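PDB 4RTB: HydG protein from Carboxydothermus hydrogenoformans, which is a radical SAM maturase of FeFe-hydrogenase, a CO and CN synthase that binds a [4Fe-4S] cluster and S-adenosylmethionine. Local coordinates for residues W82-K94 and V310-I322. Residues are numbered along the deposited sequence; the frame is centred on the assembly and turned at random.
Sequences WQARKVKEEIYGK and VALLRIMLPYTGI
Helix packing extended by the turn after helix 303-316 joins A84, V87, K88, I91 and Y92 to A311, R314 and P318 on the outside of the radical SAM alpha/beta barrel, away from the cluster and the S-adenosylmethionine pocket. Helix 303-316 belongs to the outer helical layer and turns at L317-T320 into the parallel strand 321-324; helix 74-91, which leads into strand 95-105, lies across it. Their axes, taken over 82-91 and 310-316, approach to 8.7 Å with 50° between their directions. The near end is set by two methyls, A84 CB and A311 CB, at 3.7 Å, where the small side chains allow the backbones close together. Further along, I91 CD1 lies against P318 CB at 3.7 Å, with V87 CG1 beside the same carbon, while I91 CG1 sits over one face of the Y319 ring.

R314 lies along helix 74-91, against V87, K88 and Y92. A first torsion of 171° turns CG away from the R314 backbone N and sends the chain toward that helix, and its CD packs 3.7 Å from K88 CB; bends at chi2 and chi3 then carry the guanidinium to Y92. There Y92 CE2 stands over the centre of one guanidinium face, 3.6 Å from R314 CZ, the two planes being inclined by 56°. R314 NH1 makes a weak hydrogen bond to the G340 carbonyl, whereas K88 NZ leads away to hydrogen-bond the V337 carbonyl. Replacing R314 with an alanine would probably open a gap beside K88 and leave Y92 CE2 without the guanidinium face beneath it. At the tyrosine's tip, Y92 OH makes a weak, 3.5 Å hydrogen bond to P318 O.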
loop_
_atom_site.group_PDB
_atom_site.type_symbol
_atom_site.label_atom_id
_atom_site.label_comp_id
_atom_site.label_asym_id
_atom_site.label_seq_id
_atom_site.Cartn_x
_atom_site.Cartn_y
_atom_site.Cartn_z
ATOM N N TRP A 82 20.890 3.966 2.981
ATOM C CA TRP A 82 21.542 3.070 3.931
ATOM C C TRP A 82 20.685 2.872 5.185
ATOM O O TRP A 82 20.368 1.734 5.570
ATOM C CB TRP A 82 22.919 3.626 4.297
ATOM C CG TRP A 82 23.774 2.703 5.098
ATOM C CD1 TRP A 82 24.388 1.566 4.662
ATOM C CD2 TRP A 82 24.136 2.851 6.474
ATOM N NE1 TRP A 82 25.101 0.990 5.683
ATOM C CE2 TRP A 82 24.963 1.763 6.809
ATOM C CE3 TRP A 82 23.836 3.798 7.459
ATOM C CZ2 TRP A 82 25.494 1.592 8.085
ATOM C CZ3 TRP A 82 24.363 3.630 8.725
ATOM C CH2 TRP A 82 25.184 2.536 9.027
ATOM N N GLN A 83 20.295 3.986 5.801
ATOM C CA GLN A 83 19.432 3.941 6.977
ATOM C C GLN A 83 18.094 3.265 6.690
ATOM O O GLN A 83 17.597 2.490 7.510
ATOM C CB GLN A 83 19.191 5.349 7.517
ATOM C CG GLN A 83 20.010 5.672 8.749
ATOM C CD GLN A 83 19.722 4.728 9.900
ATOM O OE1 GLN A 83 18.579 4.324 10.115
ATOM N NE2 GLN A 83 20.762 4.366 10.643
ATOM N N ALA A 84 17.517 3.559 5.528
ATOM C CA ALA A 84 16.242 2.965 5.136
ATOM C C ALA A 84 16.329 1.439 5.095
ATOM O O ALA A 84 15.489 0.746 5.683
ATOM C CB ALA A 84 15.796 3.508 3.789
ATOM N N ARG A 85 17.348 0.925 4.408
ATOM C CA ARG A 85 17.557 -0.517 4.311
ATOM C C ARG A 85 17.799 -1.119 5.690
ATOM O O ARG A 85 17.326 -2.224 5.990
ATOM C CB ARG A 85 18.735 -0.845 3.383
ATOM C CG ARG A 85 18.603 -0.297 1.964
ATOM C CD ARG A 85 19.686 -0.839 1.028
ATOM N NE ARG A 85 19.484 -0.373 -0.344
ATOM C CZ ARG A 85 20.414 0.214 -1.090
ATOM N NH1 ARG A 85 21.636 0.406 -0.609
ATOM N NH2 ARG A 85 20.123 0.606 -2.324
ATOM N N LYS A 86 18.533 -0.392 6.530
ATOM C CA LYS A 86 18.833 -0.899 7.864
ATOM C C LYS A 86 17.556 -1.051 8.686
ATOM O O LYS A 86 17.351 -2.069 9.348
ATOM C CB LYS A 86 19.826 0.012 8.588
ATOM C CG LYS A 86 20.529 -0.673 9.748
ATOM C CD LYS A 86 22.035 -0.496 9.662
ATOM C CE LYS A 86 22.466 0.813 10.292
ATOM N NZ LYS A 86 22.243 0.803 11.764
ATOM N N VAL A 87 16.697 -0.038 8.622
ATOM C CA VAL A 87 15.426 -0.039 9.341
ATOM C C VAL A 87 14.471 -1.125 8.840
ATOM O O VAL A 87 13.882 -1.877 9.638
ATOM C CB VAL A 87 14.740 1.335 9.223
ATOM C CG1 VAL A 87 13.317 1.278 9.748
ATOM C CG2 VAL A 87 15.551 2.396 9.955
ATOM N N LYS A 88 14.323 -1.203 7.519
ATOM C CA LYS A 88 13.463 -2.208 6.908
ATOM C C LYS A 88 13.924 -3.604 7.304
ATOM O O LYS A 88 13.100 -4.476 7.591
ATOM C CB LYS A 88 13.446 -2.060 5.384
ATOM C CG LYS A 88 12.329 -2.841 4.691
ATOM C CD LYS A 88 12.774 -4.242 4.289
ATOM C CE LYS A 88 11.580 -5.147 4.018
ATOM N NZ LYS A 88 10.682 -4.597 2.970
ATOM N N GLU A 89 15.238 -3.812 7.324
ATOM C CA GLU A 89 15.796 -5.092 7.750
ATOM C C GLU A 89 15.533 -5.357 9.231
ATOM O O GLU A 89 15.192 -6.474 9.617
ATOM C CB GLU A 89 17.300 -5.140 7.469
ATOM C CG GLU A 89 17.693 -5.967 6.252
ATOM N N GLU A 90 15.687 -4.321 10.052
ATOM C CA GLU A 90 15.549 -4.457 11.499
ATOM C C GLU A 90 14.128 -4.814 11.926
ATOM O O GLU A 90 13.941 -5.595 12.860
ATOM C CB GLU A 90 15.997 -3.170 12.200
ATOM C CG GLU A 90 17.434 -3.210 12.705
ATOM C CD GLU A 90 18.062 -1.831 12.817
ATOM O OE1 GLU A 90 17.333 -0.827 12.668
ATOM O OE2 GLU A 90 19.288 -1.753 13.046
ATOM N N ILE A 91 13.127 -4.253 11.253
ATOM C CA ILE A 91 11.748 -4.517 11.663
ATOM C C ILE A 91 11.072 -5.625 10.850
ATOM O O ILE A 91 10.384 -6.484 11.406
ATOM C CB ILE A 91 10.887 -3.239 11.580
ATOM C CG1 ILE A 91 11.308 -2.254 12.670
ATOM C CG2 ILE A 91 9.408 -3.570 11.735
ATOM C CD1 ILE A 91 11.807 -0.935 12.142
ATOM N N TYR A 92 11.279 -5.615 9.539
ATOM C CA TYR A 92 10.552 -6.523 8.660
ATOM C C TYR A 92 11.392 -7.696 8.175
ATOM O O TYR A 92 10.852 -8.744 7.813
ATOM C CB TYR A 92 10.000 -5.751 7.461
ATOM C CG TYR A 92 8.955 -4.726 7.836
ATOM C CD1 TYR A 92 7.619 -5.080 7.937
ATOM C CD2 TYR A 92 9.307 -3.408 8.093
ATOM C CE1 TYR A 92 6.658 -4.150 8.280
ATOM C CE2 TYR A 92 8.354 -2.468 8.438
ATOM C CZ TYR A 92 7.030 -2.845 8.529
ATOM O OH TYR A 92 6.074 -1.916 8.870
ATOM N N GLY A 93 12.708 -7.520 8.171
ATOM C CA GLY A 93 13.599 -8.538 7.651
ATOM C C GLY A 93 13.523 -8.603 6.140
ATOM O O GLY A 93 13.355 -7.581 5.473
ATOM N N LYS A 94 13.639 -9.807 5.595
ATOM C CA LYS A 94 13.583 -9.995 4.152
ATOM C C LYS A 94 12.160 -10.324 3.710
ATOM O O LYS A 94 11.946 -10.910 2.648
ATOM C CB LYS A 94 14.552 -11.098 3.721
ATOM C CG LYS A 94 16.022 -10.693 3.771
ATOM C CD LYS A 94 16.284 -9.513 2.849
ATOM C CE LYS A 94 17.769 -9.259 2.649
ATOM N NZ LYS A 94 17.993 -8.052 1.803
ATOM N N VAL A 310 9.956 6.415 -0.423
ATOM C CA VAL A 310 9.761 5.171 0.326
ATOM C C VAL A 310 10.808 5.036 1.436
ATOM O O VAL A 310 10.544 4.429 2.482
ATOM C CB VAL A 310 9.800 3.915 -0.591
ATOM C CG1 VAL A 310 9.289 4.253 -1.981
ATOM C CG2 VAL A 310 11.198 3.310 -0.661
ATOM N N ALA A 311 11.981 5.627 1.218
ATOM C CA ALA A 311 13.044 5.591 2.213
ATOM C C ALA A 311 12.663 6.443 3.411
ATOM O O ALA A 311 12.684 5.977 4.551
ATOM C CB ALA A 311 14.355 6.068 1.616
ATOM N N LEU A 312 12.316 7.697 3.138
ATOM C CA LEU A 312 11.906 8.630 4.177
ATOM C C LEU A 312 10.685 8.134 4.941
ATOM O O LEU A 312 10.606 8.279 6.153
ATOM C CB LEU A 312 11.625 10.001 3.572
ATOM C CG LEU A 312 12.880 10.840 3.347
ATOM C CD1 LEU A 312 12.600 11.971 2.384
ATOM C CD2 LEU A 312 13.381 11.379 4.677
ATOM N N LEU A 313 9.734 7.547 4.227
ATOM C CA LEU A 313 8.558 6.974 4.864
ATOM C C LEU A 313 8.938 5.806 5.764
ATOM O O LEU A 313 8.429 5.688 6.880
ATOM C CB LEU A 313 7.545 6.528 3.812
ATOM C CG LEU A 313 6.542 7.599 3.380
ATOM C CD1 LEU A 313 6.273 7.498 1.897
ATOM C CD2 LEU A 313 5.249 7.460 4.168
ATOM N N ARG A 314 9.836 4.948 5.287
ATOM C CA ARG A 314 10.284 3.822 6.098
ATOM C C ARG A 314 11.007 4.283 7.366
ATOM O O ARG A 314 10.803 3.717 8.442
ATOM C CB ARG A 314 11.197 2.895 5.290
ATOM C CG ARG A 314 11.885 1.807 6.117
ATOM C CD ARG A 314 11.004 0.579 6.361
ATOM N NE ARG A 314 9.821 0.864 7.168
ATOM C CZ ARG A 314 8.572 0.679 6.754
ATOM N NH1 ARG A 314 8.339 0.196 5.542
ATOM N NH2 ARG A 314 7.558 0.969 7.555
ATOM N N ILE A 315 11.837 5.313 7.243
ATOM C CA ILE A 315 12.635 5.764 8.377
ATOM C C ILE A 315 11.806 6.616 9.346
ATOM O O ILE A 315 12.095 6.663 10.540
ATOM C CB ILE A 315 13.902 6.544 7.902
ATOM C CG1 ILE A 315 14.902 6.735 9.050
ATOM C CG2 ILE A 315 13.529 7.870 7.261
ATOM C CD1 ILE A 315 14.854 8.106 9.714
ATOM N N MET A 316 10.756 7.258 8.841
ATOM C CA MET A 316 9.911 8.103 9.684
ATOM C C MET A 316 8.820 7.313 10.402
ATOM O O MET A 316 8.550 7.551 11.579
ATOM C CB MET A 316 9.282 9.231 8.859
ATOM C CG MET A 316 10.256 10.323 8.404
ATOM S SD MET A 316 10.657 11.577 9.639
ATOM C CE MET A 316 11.788 10.692 10.701
ATOM N N LEU A 317 8.195 6.378 9.696
ATOM C CA LEU A 317 7.188 5.509 10.298
ATOM C C LEU A 317 7.622 4.055 10.181
ATOM O O LEU A 317 7.114 3.318 9.336
ATOM C CB LEU A 317 5.834 5.715 9.628
ATOM C CG LEU A 317 5.397 7.172 9.497
ATOM C CD1 LEU A 317 4.518 7.347 8.272
ATOM C CD2 LEU A 317 4.677 7.633 10.756
ATOM N N PRO A 318 8.564 3.640 11.041
ATOM C CA PRO A 318 9.227 2.334 10.939
ATOM C C PRO A 318 8.283 1.151 11.136
ATOM O O PRO A 318 8.394 0.162 10.410
ATOM C CB PRO A 318 10.276 2.389 12.056
ATOM C CG PRO A 318 9.724 3.357 13.041
ATOM C CD PRO A 318 8.994 4.386 12.236
ATOM N N TYR A 319 7.368 1.253 12.095
ATOM C CA TYR A 319 6.449 0.156 12.386
ATOM C C TYR A 319 5.187 0.235 11.528
ATOM O O TYR A 319 4.250 -0.544 11.709
ATOM C CB TYR A 319 6.086 0.149 13.873
ATOM C CG TYR A 319 7.274 -0.094 14.777
ATOM C CD1 TYR A 319 8.021 0.966 15.276
ATOM C CD2 TYR A 319 7.655 -1.384 15.123
ATOM C CE1 TYR A 319 9.113 0.747 16.099
ATOM C CE2 TYR A 319 8.747 -1.612 15.947
ATOM C CZ TYR A 319 9.471 -0.543 16.431
ATOM O OH TYR A 319 10.554 -0.765 17.248
ATOM N N THR A 320 5.176 1.175 10.589
ATOM C CA THR A 320 4.057 1.324 9.669
ATOM C C THR A 320 4.393 0.697 8.323
ATOM O O THR A 320 5.349 1.106 7.664
ATOM C CB THR A 320 3.689 2.806 9.462
ATOM O OG1 THR A 320 3.441 3.421 10.733
ATOM C CG2 THR A 320 2.454 2.937 8.584
ATOM N N GLY A 321 3.610 -0.298 7.918
ATOM C CA GLY A 321 3.822 -0.959 6.643
ATOM C C GLY A 321 3.716 0.005 5.476
ATOM O O GLY A 321 3.029 1.019 5.562
ATOM N N ILE A 322 4.411 -0.306 4.388
ATOM C CA ILE A 322 4.354 0.512 3.183
ATOM C C ILE A 322 3.904 -0.340 2.003
ATOM O O ILE A 322 4.490 -1.387 1.725
ATOM C CB ILE A 322 5.717 1.158 2.869
ATOM C CG1 ILE A 322 6.095 2.161 3.961
ATOM C CG2 ILE A 322 5.685 1.844 1.514
ATOM C CD1 ILE A 322 7.426 2.844 3.731
#